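Local coordinates for protein agmatinase (Burkholderia thailandensis, PDB 4DZ4) that probably hydrolyses agmatine to putrescine and urea, as a member of the arginase family whose subunits each bind two manganese ions, at residues D167-D172 / T204-Y209; S197-I202 / L210-L215; D12-R17 / V32-R37. All blocks are in the same frame, centred on the assembly; numbering follows the deposited sequence.

Contact 1: residues D167-D172 / T204-Y209; sequences DTWADD and TWNDDY. With MN (manganese (II) ion), chain P; EDO (1,2-ethanediol), chain R.
Trp169 lays its indole against the amide of Asn206, the tight part of the contact. Asn206 CG is anti to the backbone N (chi1 -171°), and this branch meets the indole: Trp169 CD1 lies 3.5 Å from Asn206 CG, with the ring and amide planes 28° apart and the side chains running in opposite directions. At the ring edge, Trp169 NE1 donates to Trp205 O over 2.8 Å; the acceptor sits 1° out of the indole plane, which fixes the rotation of the ring. Trp169 CH2 packs 3.6 Å from Thr204 OG1, itself bonded to Ala164 O. Asn206 OD1 accepts from Asp208 N, an Asx turn, while Asp167 OD2 binds manganese at 2.0 Å with His139, Asp163 and Asp246. The contact joins a metal-site loop of the arginase fold to the loop after strand 198-202. Asn206 ND2 makes weak bonds to Thr168 O and OG1, and a water joins Thr168 O to Asp208 O. The open side is at Ala170, Asp207 and Asp208, where a water links Ala170 N with Asn206 OD1 and Asp207 N donates to ethanediol O1 at 3.0 Å. Leu83 of the second subunit packs on Trp169 and Thr204.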
ATOM      1  N   ASP B 167     -17.713  24.787  -1.776  1.00 11.00           N
ATOM      2  CA  ASP B 167     -18.946  24.036  -2.072  1.00 11.56           C
ATOM      3  C   ASP B 167     -20.153  24.939  -2.337  1.00 12.13           C
ATOM      4  O   ASP B 167     -21.309  24.553  -2.095  1.00 12.62           O
ATOM      5  CB  ASP B 167     -19.206  22.992  -0.976  1.00 11.66           C
ATOM      6  CG  ASP B 167     -18.030  22.000  -0.841  1.00 11.47           C
ATOM      7  OD1 ASP B 167     -17.281  21.844  -1.845  1.00 11.50           O
ATOM      8  OD2 ASP B 167     -17.857  21.397   0.235  1.00 12.14           O
ATOM      9  N   THR B 168     -19.879  26.138  -2.850  1.00 12.20           N
ATOM     10  CA  THR B 168     -20.911  27.105  -3.199  1.00 12.89           C
ATOM     11  C   THR B 168     -20.913  27.459  -4.701  1.00 13.50           C
ATOM     12  O   THR B 168     -21.475  28.467  -5.097  1.00 14.37           O
ATOM     13  CB  THR B 168     -20.756  28.407  -2.356  1.00 13.06           C
ATOM     14  OG1 THR B 168     -19.401  28.886  -2.477  1.00 13.05           O
ATOM     15  CG2 THR B 168     -21.071  28.158  -0.892  1.00 13.15           C
ATOM     16  N   TRP B 169     -20.303  26.612  -5.545  1.00 13.63           N
ATOM     17  CA  TRP B 169     -20.363  26.793  -6.995  1.00 14.22           C
ATOM     18  C   TRP B 169     -21.801  26.685  -7.448  1.00 14.47           C
ATOM     19  O   TRP B 169     -22.546  25.842  -6.935  1.00 14.76           O
ATOM     20  CB  TRP B 169     -19.469  25.769  -7.697  1.00 14.30           C
ATOM     21  CG  TRP B 169     -18.007  26.070  -7.442  1.00 14.01           C
ATOM     22  CD1 TRP B 169     -17.231  27.095  -8.011  1.00 14.73           C
ATOM     23  CD2 TRP B 169     -17.120  25.403  -6.498  1.00 13.47           C
ATOM     24  NE1 TRP B 169     -15.952  27.073  -7.497  1.00 14.26           N
ATOM     25  CE2 TRP B 169     -15.817  26.090  -6.591  1.00 13.72           C
ATOM     26  CE3 TRP B 169     -17.255  24.324  -5.634  1.00 12.91           C
ATOM     27  CZ2 TRP B 169     -14.718  25.705  -5.812  1.00 13.10           C
ATOM     28  CZ3 TRP B 169     -16.139  23.928  -4.862  1.00 12.83           C
ATOM     29  CH2 TRP B 169     -14.902  24.601  -4.961  1.00 12.93           C
ATOM     30  N   ALA B 170     -22.192  27.533  -8.392  1.00 15.15           N
ATOM     31  CA  ALA B 170     -23.595  27.614  -8.806  1.00 15.85           C
ATOM     32  C   ALA B 170     -24.067  26.313  -9.467  1.00 16.57           C
ATOM     33  O   ALA B 170     -23.322  25.653 -10.211  1.00 16.48           O
ATOM     34  CB  ALA B 170     -23.817  28.811  -9.725  1.00 16.40           C
ATOM     35  N   ASP B 171     -25.305  25.934  -9.171  1.00 17.03           N
ATOM     36  CA  ASP B 171     -25.885  24.725  -9.732  1.00 18.11           C
ATOM     37  C   ASP B 171     -27.363  25.035  -9.967  1.00 20.41           C
ATOM     38  O   ASP B 171     -28.100  25.220  -9.014  1.00 22.19           O
ATOM     39  CB  ASP B 171     -25.750  23.584  -8.729  1.00 16.77           C
ATOM     40  CG  ASP B 171     -26.085  22.210  -9.323  1.00 16.93           C
ATOM     41  OD1 ASP B 171     -26.826  22.165 -10.326  1.00 17.65           O
ATOM     42  OD2 ASP B 171     -25.608  21.190  -8.763  1.00 16.20           O
ATOM     43  N   ASP B 172     -27.786  25.060 -11.213  1.00 21.72           N
ATOM     44  CA  ASP B 172     -29.176  25.457 -11.473  1.00 23.60           C
ATOM     45  C   ASP B 172     -30.151  24.287 -11.364  1.00 23.19           C
ATOM     46  O   ASP B 172     -31.329  24.448 -11.691  1.00 24.69           O
ATOM     47  CB  ASP B 172     -29.299  26.174 -12.820  1.00 25.42           C
ATOM     48  N   THR B 204      -9.404  26.923  -3.133  1.00 10.86           N
ATOM     49  CA  THR B 204      -9.891  26.735  -4.495  1.00 11.39           C
ATOM     50  C   THR B 204     -10.798  27.902  -4.843  1.00 11.67           C
ATOM     51  O   THR B 204     -11.319  28.582  -3.938  1.00 11.30           O
ATOM     52  CB  THR B 204     -10.666  25.415  -4.695  1.00 11.20           C
ATOM     53  OG1 THR B 204     -11.629  25.230  -3.651  1.00 10.78           O
ATOM     54  CG2 THR B 204      -9.683  24.220  -4.720  1.00 11.31           C
ATOM     55  N   TRP B 205     -10.952  28.133  -6.139  1.00 12.28           N
ATOM     56  CA  TRP B 205     -11.534  29.381  -6.630  1.00 12.88           C
ATOM     57  C   TRP B 205     -12.997  29.290  -6.969  1.00 13.23           C
ATOM     58  O   TRP B 205     -13.419  28.367  -7.665  1.00 13.04           O
ATOM     59  CB  TRP B 205     -10.791  29.873  -7.880  1.00 13.84           C
ATOM     60  CG  TRP B 205     -11.331  31.206  -8.335  1.00 14.63           C
ATOM     61  CD1 TRP B 205     -12.245  31.450  -9.349  1.00 14.97           C
ATOM     62  CD2 TRP B 205     -11.075  32.497  -7.727  1.00 15.26           C
ATOM     63  NE1 TRP B 205     -12.522  32.791  -9.447  1.00 15.86           N
ATOM     64  CE2 TRP B 205     -11.862  33.474  -8.494  1.00 15.79           C
ATOM     65  CE3 TRP B 205     -10.265  32.939  -6.674  1.00 15.65           C
ATOM     66  CZ2 TRP B 205     -11.846  34.834  -8.199  1.00 16.65           C
ATOM     67  CZ3 TRP B 205     -10.260  34.319  -6.390  1.00 16.36           C
ATOM     68  CH2 TRP B 205     -11.021  35.236  -7.142  1.00 16.48           C
ATOM     69  N   ASN B 206     -13.753  30.303  -6.542  1.00 13.45           N
ATOM     70  CA  ASN B 206     -15.142  30.496  -6.998  1.00 14.27           C
ATOM     71  C   ASN B 206     -15.303  31.956  -7.398  1.00 15.08           C
ATOM     72  O   ASN B 206     -14.822  32.854  -6.698  1.00 15.42           O
ATOM     73  CB  ASN B 206     -16.097  30.150  -5.842  1.00 13.70           C
ATOM     74  CG  ASN B 206     -17.571  30.089  -6.249  1.00 13.99           C
ATOM     75  OD1 ASN B 206     -17.988  30.495  -7.338  1.00 15.45           O
ATOM     76  ND2 ASN B 206     -18.384  29.598  -5.314  1.00 13.96           N
ATOM     77  N   ASP B 207     -15.939  32.190  -8.543  1.00 16.47           N
ATOM     78  CA  ASP B 207     -16.252  33.552  -8.998  1.00 17.68           C
ATOM     79  C   ASP B 207     -17.236  34.257  -8.039  1.00 17.65           C
ATOM     80  O   ASP B 207     -17.344  35.489  -8.030  1.00 18.06           O
ATOM     81  CB  ASP B 207     -16.846  33.540 -10.415  1.00 20.11           C
ATOM     82  CG  ASP B 207     -15.807  33.261 -11.500  1.00 22.34           C
ATOM     83  OD1 ASP B 207     -14.592  33.538 -11.299  1.00 22.77           O
ATOM     84  OD2 ASP B 207     -16.227  32.783 -12.578  1.00 23.57           O
ATOM     85  N   ASP B 208     -17.969  33.484  -7.257  1.00 17.03           N
ATOM     86  CA  ASP B 208     -18.979  34.075  -6.375  1.00 17.42           C
ATOM     87  C   ASP B 208     -19.106  33.255  -5.084  1.00 16.30           C
ATOM     88  O   ASP B 208     -19.791  32.238  -5.052  1.00 15.95           O
ATOM     89  CB  ASP B 208     -20.312  34.202  -7.131  1.00 18.36           C
ATOM     90  CG  ASP B 208     -21.377  34.930  -6.344  1.00 19.66           C
ATOM     91  OD1 ASP B 208     -21.131  35.332  -5.195  1.00 18.81           O
ATOM     92  OD2 ASP B 208     -22.483  35.090  -6.898  1.00 21.55           O
ATOM     93  N   TYR B 209     -18.447  33.716  -4.029  1.00 15.71           N
ATOM     94  CA  TYR B 209     -18.436  33.021  -2.744  1.00 15.26           C
ATOM     95  C   TYR B 209     -19.690  33.370  -1.930  1.00 15.51           C
ATOM     96  O   TYR B 209     -19.798  32.981  -0.746  1.00 15.66           O
ATOM     97  CB  TYR B 209     -17.172  33.376  -1.931  1.00 15.29           C
ATOM     98  CG  TYR B 209     -15.878  32.768  -2.448  1.00 15.23           C
ATOM     99  CD1 TYR B 209     -15.561  31.422  -2.206  1.00 14.83           C
ATOM    100  CD2 TYR B 209     -14.966  33.543  -3.171  1.00 15.76           C
ATOM    101  CE1 TYR B 209     -14.360  30.869  -2.673  1.00 14.83           C
ATOM    102  CE2 TYR B 209     -13.773  33.012  -3.632  1.00 15.79           C
ATOM    103  CZ  TYR B 209     -13.472  31.673  -3.391  1.00 15.39           C
ATOM    104  OH  TYR B 209     -12.264  31.178  -3.881  1.00 15.11           O
TER
HETATM  105 MN    MN P 401     -16.581  20.005   0.916  0.78 14.69          MN
HETATM  106  C1  EDO R 403     -15.224  29.672 -11.331  1.00 26.14           C
HETATM  107  O1  EDO R 403     -16.126  29.748 -10.188  1.00 23.94           O
HETATM  108  C2  EDO R 403     -14.512  28.318 -11.479  1.00 25.14           C
HETATM  109  O2  EDO R 403     -13.283  28.253 -10.719  1.00 25.02           O
HETATM  110  O   HOH W   1     -15.359  19.903  -0.596  1.00 13.72           O
HETATM  111  O   HOH W   2     -18.495  30.454  -0.487  1.00 10.87           O
HETATM  112  O   HOH W   3     -21.702  30.886  -6.494  1.00 19.36           O
HETATM  113  O   HOH W   4     -20.214  29.663  -8.895  1.00 22.07           O

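Contact 2: residues S197-I202 / L210-L215; sequences SVQVGI and LGINVL
Ile212 opens the pairing by setting its CG2 methyl 3.6 Å from Gln199 CG, the two side chains crossing at about a right angle. The same methyl also approaches Ser197 O. Asn213 follows, turned to the face shared with Val198 and Leu215; with CG anti to its carbonyl carbon (chi1 -58°), its ND2 reaches back to Ser197 O at 2.9 Å. Asn213 N adds a weak bond to that carbonyl, and Asn213 O receives Gln199 N. Val214 points to the face of Gln199, where its CG1 meets Ile202 CB at 3.7 Å and its CG2 lies beside Gln199 OE1; Gln199 NE2 is hydrogen-bonded to His161 ND1. Leu215 returns to the first face: Leu215 CG rests 4.0 Å from Val198 CG2. Its backbone continues the parallel ladder, Leu215 N to Gln199 O at 2.8 Å with a 176° angle at the hydrogen, then Gly201 N to Leu215 O at 2.9 Å. The axes of 198-200 and 213-215 approach to 4.7 Å, with their N-to-C directions 17° apart. Strand 213-216 is outermost in the sheet within this chain; 198-202 is bonded on its other edge to strand 158-162, and helix 225-236 packs against Val198, Val200, Asn213 and Leu215.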
ATOM      1  N   SER B 197     -21.361  33.525   8.619  1.00 14.90           N
ATOM      2  CA  SER B 197     -20.787  32.204   8.360  1.00 13.45           C
ATOM      3  C   SER B 197     -19.350  32.372   7.921  1.00 13.19           C
ATOM      4  O   SER B 197     -18.950  33.441   7.483  1.00 12.92           O
ATOM      5  CB  SER B 197     -21.570  31.490   7.249  1.00 13.06           C
ATOM      6  OG  SER B 197     -22.860  31.119   7.734  1.00 13.13           O
ATOM      7  N   VAL B 198     -18.585  31.301   8.016  1.00 12.61           N
ATOM      8  CA  VAL B 198     -17.147  31.412   7.751  1.00 12.87           C
ATOM      9  C   VAL B 198     -16.601  30.106   7.204  1.00 12.39           C
ATOM     10  O   VAL B 198     -16.972  29.004   7.668  1.00 12.10           O
ATOM     11  CB  VAL B 198     -16.376  31.877   9.023  1.00 13.49           C
ATOM     12  CG1 VAL B 198     -16.577  30.898  10.193  1.00 13.36           C
ATOM     13  CG2 VAL B 198     -14.889  32.096   8.711  1.00 13.41           C
ATOM     14  N   GLN B 199     -15.700  30.236   6.230  1.00 12.06           N
ATOM     15  CA  GLN B 199     -15.089  29.085   5.580  1.00 12.10           C
ATOM     16  C   GLN B 199     -13.584  29.177   5.825  1.00 11.91           C
ATOM     17  O   GLN B 199     -12.990  30.219   5.592  1.00 13.15           O
ATOM     18  CB  GLN B 199     -15.445  29.092   4.101  1.00 11.94           C
ATOM     19  CG  GLN B 199     -16.957  28.919   3.881  1.00 12.18           C
ATOM     20  CD  GLN B 199     -17.374  28.947   2.424  1.00 12.89           C
ATOM     21  OE1 GLN B 199     -17.016  29.857   1.665  1.00 13.83           O
ATOM     22  NE2 GLN B 199     -18.124  27.916   2.007  1.00 12.95           N
ATOM     23  N   VAL B 200     -13.004  28.091   6.312  1.00 11.37           N
ATOM     24  CA  VAL B 200     -11.638  28.094   6.862  1.00 11.52           C
ATOM     25  C   VAL B 200     -10.779  27.033   6.150  1.00 10.84           C
ATOM     26  O   VAL B 200     -11.154  25.854   6.093  1.00 10.76           O
ATOM     27  CB  VAL B 200     -11.644  27.765   8.369  1.00 11.84           C
ATOM     28  CG1 VAL B 200     -10.219  27.851   8.927  1.00 12.50           C
ATOM     29  CG2 VAL B 200     -12.552  28.737   9.145  1.00 12.51           C
ATOM     30  N   GLY B 201      -9.631  27.456   5.622  1.00 10.92           N
ATOM     31  CA  GLY B 201      -8.706  26.558   4.922  1.00 10.67           C
ATOM     32  C   GLY B 201      -8.915  26.533   3.404  1.00 10.68           C
ATOM     33  O   GLY B 201      -8.237  25.786   2.679  1.00 10.13           O
ATOM     34  N   ILE B 202      -9.844  27.361   2.929  1.00 10.39           N
ATOM     35  CA  ILE B 202     -10.167  27.478   1.492  1.00 10.36           C
ATOM     36  C   ILE B 202      -8.922  27.677   0.636  1.00 10.81           C
ATOM     37  O   ILE B 202      -8.043  28.466   0.962  1.00 11.15           O
ATOM     38  CB  ILE B 202     -11.189  28.605   1.210  1.00 10.97           C
ATOM     39  CG1 ILE B 202     -12.520  28.336   1.950  1.00 10.48           C
ATOM     40  CG2 ILE B 202     -11.382  28.773  -0.316  1.00 10.88           C
ATOM     41  CD1 ILE B 202     -13.288  27.090   1.454  1.00 10.42           C
ATOM     42  N   LEU B 210     -20.603  34.115  -2.558  1.00 16.29           N
ATOM     43  CA  LEU B 210     -21.950  34.398  -1.991  1.00 16.95           C
ATOM     44  C   LEU B 210     -21.920  35.243  -0.700  1.00 17.52           C
ATOM     45  O   LEU B 210     -22.853  35.218   0.106  1.00 17.54           O
ATOM     46  CB  LEU B 210     -22.734  33.093  -1.758  1.00 16.19           C
ATOM     47  CG  LEU B 210     -22.904  32.107  -2.930  1.00 16.23           C
ATOM     48  CD1 LEU B 210     -23.586  30.826  -2.447  1.00 16.20           C
ATOM     49  CD2 LEU B 210     -23.637  32.735  -4.108  1.00 16.86           C
ATOM     50  N   GLY B 211     -20.840  35.991  -0.504  1.00 17.85           N
ATOM     51  CA  GLY B 211     -20.722  36.868   0.663  1.00 18.47           C
ATOM     52  C   GLY B 211     -20.322  36.152   1.952  1.00 17.75           C
ATOM     53  O   GLY B 211     -20.335  36.762   3.012  1.00 17.66           O
ATOM     54  N   ILE B 212     -20.023  34.854   1.883  1.00 16.67           N
ATOM     55  CA  ILE B 212     -19.547  34.101   3.056  1.00 15.60           C
ATOM     56  C   ILE B 212     -18.115  34.576   3.383  1.00 15.05           C
ATOM     57  O   ILE B 212     -17.320  34.786   2.467  1.00 15.65           O
ATOM     58  CB  ILE B 212     -19.570  32.564   2.830  1.00 15.13           C
ATOM     59  CG1 ILE B 212     -20.997  32.094   2.457  1.00 15.00           C
ATOM     60  CG2 ILE B 212     -19.106  31.834   4.093  1.00 14.98           C
ATOM     61  CD1 ILE B 212     -21.129  30.627   2.073  1.00 14.63           C
ATOM     62  N   ASN B 213     -17.809  34.772   4.667  1.00 14.93           N
ATOM     63  CA  ASN B 213     -16.441  35.140   5.080  1.00 14.88           C
ATOM     64  C   ASN B 213     -15.479  33.990   4.805  1.00 14.37           C
ATOM     65  O   ASN B 213     -15.765  32.853   5.170  1.00 13.49           O
ATOM     66  CB  ASN B 213     -16.413  35.487   6.548  1.00 15.25           C
ATOM     67  CG  ASN B 213     -17.351  36.623   6.867  1.00 16.27           C
ATOM     68  OD1 ASN B 213     -17.071  37.767   6.530  1.00 16.49           O
ATOM     69  ND2 ASN B 213     -18.483  36.314   7.488  1.00 16.02           N
ATOM     70  N   VAL B 214     -14.343  34.288   4.156  1.00 14.36           N
ATOM     71  CA  VAL B 214     -13.375  33.230   3.778  1.00 13.51           C
ATOM     72  C   VAL B 214     -12.035  33.537   4.440  1.00 13.78           C
ATOM     73  O   VAL B 214     -11.502  34.649   4.286  1.00 15.05           O
ATOM     74  CB  VAL B 214     -13.189  33.147   2.242  1.00 13.34           C
ATOM     75  CG1 VAL B 214     -12.059  32.187   1.853  1.00 13.13           C
ATOM     76  CG2 VAL B 214     -14.496  32.704   1.563  1.00 13.15           C
ATOM     77  N   LEU B 215     -11.518  32.563   5.187  1.00 13.20           N
ATOM     78  CA  LEU B 215     -10.185  32.632   5.770  1.00 13.41           C
ATOM     79  C   LEU B 215      -9.415  31.530   5.032  1.00 13.16           C
ATOM     80  O   LEU B 215      -9.523  30.355   5.384  1.00 12.90           O
ATOM     81  CB  LEU B 215     -10.219  32.401   7.284  1.00 13.78           C
ATOM     82  CG  LEU B 215     -11.165  33.287   8.111  1.00 14.37           C
ATOM     83  CD1 LEU B 215     -11.126  32.941   9.602  1.00 14.86           C
ATOM     84  CD2 LEU B 215     -10.800  34.767   7.881  1.00 15.13           C
TER

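Contact 3: residues D12-R17 / V32-R37; sequences DGAIRR and VLSFMR
Val32 stands with its CG1 chiefly on Ala14 and its CG2 between Asp12 OD1 and Ile15, and this fork organises the contact. Its CG1, anti to the backbone N, packs on Ala14 CB at 3.9 Å, while Val32 CG2 meets Ile15 CD1 at the same 3.9 Å; the Ile15 and Val32 side chains cross at about a right angle. Asp12 approaches Val32 across its direction too. Asp12 OD1 accepts Val32 N at 2.8 Å, the donor arriving nearly along the carboxylate C-O axis, though the angle of 130° at the hydrogen shows a bent bond. Its other oxygen, OD2, pairs with Arg42 of the third subunit, so the two oxygens join the local packing to a subunit interface. Ala14 CB also presses on Ser34, 3.2 Å from Ser34 OG, whose hydrogen bond goes to Arg38 O.

The first segment is a short, weakly bonded helical turn at 13-16, and the second is an irregular loop. The contact therefore packs the N-terminal turn on the loop that leads to strand 39-40, outermost in the parallel sheet of the arginase fold within this chain, away from the metal site.

At the far end of the turn, Arg17 bends at chi3 (-48°), which brings its guanidinium over Gly13 O; that oxygen lies 3.6 Å above the centre of the plane. The group's edge then faces the loop: Arg17 NH2 donates to Arg37 O at 2.7 Å, almost straight at 174°, with the acceptor close to the guanidinium plane. Asn39 OD1 is a second partner of NH2, and Ser24 OG holds NH1. Arg37 folds its own guanidinium back, NH1 reaching Val32 O at 3.0 Å from above the carbonyl plane and also bonding to Ala30 O. A water spans Ala14 N and Val32 O.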
ATOM      1  N   ASP B  12     -15.444  -4.803  25.144  1.00 13.57           N
ATOM      2  CA  ASP B  12     -16.746  -4.787  24.452  1.00 13.21           C
ATOM      3  C   ASP B  12     -17.780  -3.953  25.193  1.00 13.36           C
ATOM      4  O   ASP B  12     -18.953  -4.289  25.229  1.00 13.35           O
ATOM      5  CB  ASP B  12     -17.251  -6.223  24.211  1.00 13.60           C
ATOM      6  CG  ASP B  12     -16.363  -6.978  23.261  1.00 13.49           C
ATOM      7  OD1 ASP B  12     -16.004  -6.382  22.234  1.00 13.04           O
ATOM      8  OD2 ASP B  12     -16.062  -8.159  23.529  1.00 13.95           O
ATOM      9  N   GLY B  13     -17.328  -2.845  25.766  1.00 13.28           N
ATOM     10  CA  GLY B  13     -18.226  -1.915  26.463  1.00 13.67           C
ATOM     11  C   GLY B  13     -19.390  -1.403  25.616  1.00 13.28           C
ATOM     12  O   GLY B  13     -20.472  -1.215  26.148  1.00 13.64           O
ATOM     13  N   ALA B  14     -19.177  -1.218  24.305  1.00 12.83           N
ATOM     14  CA  ALA B  14     -20.203  -0.712  23.397  1.00 12.57           C
ATOM     15  C   ALA B  14     -21.486  -1.557  23.388  1.00 12.96           C
ATOM     16  O   ALA B  14     -22.578  -1.057  23.071  1.00 13.36           O
ATOM     17  CB  ALA B  14     -19.620  -0.603  21.982  1.00 11.94           C
ATOM     18  N   ILE B  15     -21.364  -2.834  23.740  1.00 13.13           N
ATOM     19  CA  ILE B  15     -22.495  -3.748  23.708  1.00 13.63           C
ATOM     20  C   ILE B  15     -22.860  -4.289  25.097  1.00 14.59           C
ATOM     21  O   ILE B  15     -23.863  -4.973  25.233  1.00 15.59           O
ATOM     22  CB  ILE B  15     -22.293  -4.917  22.680  1.00 13.57           C
ATOM     23  CG1 ILE B  15     -21.102  -5.836  23.059  1.00 13.78           C
ATOM     24  CG2 ILE B  15     -22.193  -4.334  21.253  1.00 12.79           C
ATOM     25  CD1 ILE B  15     -21.030  -7.175  22.304  1.00 13.76           C
ATOM     26  N   ARG B  16     -22.031  -3.992  26.101  1.00 14.97           N
ATOM     27  CA  ARG B  16     -22.183  -4.549  27.451  1.00 15.90           C
ATOM     28  C   ARG B  16     -22.585  -3.511  28.514  1.00 17.07           C
ATOM     29  O   ARG B  16     -23.267  -3.850  29.502  1.00 17.92           O
ATOM     30  CB  ARG B  16     -20.892  -5.250  27.906  1.00 15.95           C
ATOM     31  CG  ARG B  16     -20.502  -6.491  27.102  1.00 15.82           C
ATOM     32  CD  ARG B  16     -19.133  -7.003  27.557  1.00 16.10           C
ATOM     33  NE  ARG B  16     -19.194  -7.588  28.896  1.00 16.68           N
ATOM     34  CZ  ARG B  16     -18.145  -7.821  29.694  1.00 17.21           C
ATOM     35  NH1 ARG B  16     -16.909  -7.504  29.309  1.00 17.00           N
ATOM     36  NH2 ARG B  16     -18.328  -8.395  30.886  1.00 17.81           N
ATOM     37  N   ARG B  17     -22.155  -2.263  28.363  1.00 17.06           N
ATOM     38  CA  ARG B  17     -22.477  -1.244  29.385  1.00 18.28           C
ATOM     39  C   ARG B  17     -23.982  -1.009  29.540  1.00 18.62           C
ATOM     40  O   ARG B  17     -24.683  -0.703  28.585  1.00 17.99           O
ATOM     41  CB  ARG B  17     -21.784   0.097  29.086  1.00 18.53           C
ATOM     42  CG  ARG B  17     -20.372   0.218  29.633  1.00 19.66           C
ATOM     43  CD  ARG B  17     -19.884   1.667  29.588  1.00 19.69           C
ATOM     44  NE  ARG B  17     -20.169   2.166  28.262  1.00 18.94           N
ATOM     45  CZ  ARG B  17     -19.351   2.088  27.225  1.00 18.32           C
ATOM     46  NH1 ARG B  17     -18.126   1.566  27.335  1.00 18.25           N
ATOM     47  NH2 ARG B  17     -19.785   2.525  26.058  1.00 17.75           N
ATOM     48  N   VAL B  32     -15.613  -4.214  20.447  1.00 11.00           N
ATOM     49  CA  VAL B  32     -16.588  -3.679  19.460  1.00 10.59           C
ATOM     50  C   VAL B  32     -16.209  -2.245  19.069  1.00 10.23           C
ATOM     51  O   VAL B  32     -15.895  -1.417  19.919  1.00 10.56           O
ATOM     52  CB  VAL B  32     -18.029  -3.751  19.970  1.00 10.82           C
ATOM     53  CG1 VAL B  32     -18.969  -3.044  18.989  1.00 10.38           C
ATOM     54  CG2 VAL B  32     -18.460  -5.201  20.160  1.00 11.38           C
ATOM     55  N   LEU B  33     -16.183  -1.990  17.755  1.00  9.86           N
ATOM     56  CA  LEU B  33     -15.649  -0.736  17.216  1.00  9.79           C
ATOM     57  C   LEU B  33     -16.744   0.322  16.954  1.00  9.89           C
ATOM     58  O   LEU B  33     -16.886   0.827  15.833  1.00  9.85           O
ATOM     59  CB  LEU B  33     -14.875  -1.021  15.906  1.00  9.38           C
ATOM     60  CG  LEU B  33     -13.686  -1.993  16.007  1.00  9.42           C
ATOM     61  CD1 LEU B  33     -13.181  -2.405  14.617  1.00  9.27           C
ATOM     62  CD2 LEU B  33     -12.544  -1.422  16.868  1.00  9.84           C
ATOM     63  N   SER B  34     -17.499   0.699  17.990  1.00 10.25           N
ATOM     64  CA  SER B  34     -18.363   1.890  17.868  1.00 10.23           C
ATOM     65  C   SER B  34     -17.501   3.139  18.070  1.00 10.08           C
ATOM     66  O   SER B  34     -16.344   3.040  18.494  1.00 10.34           O
ATOM     67  CB  SER B  34     -19.456   1.858  18.935  1.00 10.58           C
ATOM     68  OG  SER B  34     -18.812   1.903  20.200  1.00 11.00           O
ATOM     69  N   PHE B  35     -18.033   4.313  17.749  1.00  9.91           N
ATOM     70  CA  PHE B  35     -17.220   5.502  17.874  1.00 10.22           C
ATOM     71  C   PHE B  35     -16.845   5.777  19.329  1.00 10.76           C
ATOM     72  O   PHE B  35     -17.710   5.933  20.176  1.00 11.06           O
ATOM     73  CB  PHE B  35     -17.867   6.757  17.267  1.00 10.43           C
ATOM     74  CG  PHE B  35     -16.960   7.947  17.351  1.00 10.59           C
ATOM     75  CD1 PHE B  35     -15.909   8.099  16.427  1.00 10.60           C
ATOM     76  CD2 PHE B  35     -17.082   8.860  18.407  1.00 10.93           C
ATOM     77  CE1 PHE B  35     -15.029   9.170  16.552  1.00 10.78           C
ATOM     78  CE2 PHE B  35     -16.212   9.935  18.533  1.00 11.28           C
ATOM     79  CZ  PHE B  35     -15.174  10.089  17.608  1.00 11.21           C
ATOM     80  N   MET B  36     -15.547   5.835  19.601  1.00 10.81           N
ATOM     81  CA  MET B  36     -15.013   6.002  20.967  1.00 11.56           C
ATOM     82  C   MET B  36     -15.669   5.030  21.946  1.00 11.88           C
ATOM     83  O   MET B  36     -15.864   5.341  23.135  1.00 13.15           O
ATOM     84  CB  MET B  36     -15.087   7.479  21.445  1.00 11.99           C
ATOM     85  CG  MET B  36     -13.964   8.303  20.833  1.00 12.14           C
ATOM     86  SD  MET B  36     -13.977  10.005  21.361  1.00 13.30           S
ATOM     87  CE  MET B  36     -13.169   9.838  22.958  1.00 13.27           C
ATOM     88  N   ARG B  37     -15.981   3.835  21.444  1.00 11.72           N
ATOM     89  CA  ARG B  37     -16.562   2.738  22.252  1.00 11.83           C
ATOM     90  C   ARG B  37     -17.909   3.035  22.886  1.00 12.23           C
ATOM     91  O   ARG B  37     -18.305   2.323  23.804  1.00 12.63           O
ATOM     92  CB  ARG B  37     -15.604   2.259  23.373  1.00 12.25           C
ATOM     93  CG  ARG B  37     -14.154   2.060  22.932  1.00 12.10           C
ATOM     94  CD  ARG B  37     -14.021   0.960  21.890  1.00 11.82           C
ATOM     95  NE  ARG B  37     -12.600   0.604  21.805  1.00 11.70           N
ATOM     96  CZ  ARG B  37     -12.130  -0.499  21.236  1.00 11.49           C
ATOM     97  NH1 ARG B  37     -12.953  -1.352  20.639  1.00 11.66           N
ATOM     98  NH2 ARG B  37     -10.823  -0.750  21.275  1.00 11.74           N
TER
HETATM   99  O   HOH W   5     -16.639  -1.823  22.785  1.00 11.21           O

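In the fold
From the N terminus, contact 3 comes first: it closes the irregular loop between the helical turn 13-16 and the residues entering strand 39-40, at one edge of the sheet. The chain then lays down five of the nine strands before reaching 167-172, after strand 158-162. Contacts 1 and 2 cross along the chain, since 197-202 falls between the segments of contact 1, and 204-209 between those of contact 2. They also touch, Thr168 CB lying 3.7 Å from Leu210 CD1, so the metal-site loop rests on the connection between strands 198-202 and 213-216. Contact 3 lies on the opposite side of the chain's centre, its centre about 41 Å from that of contact 1.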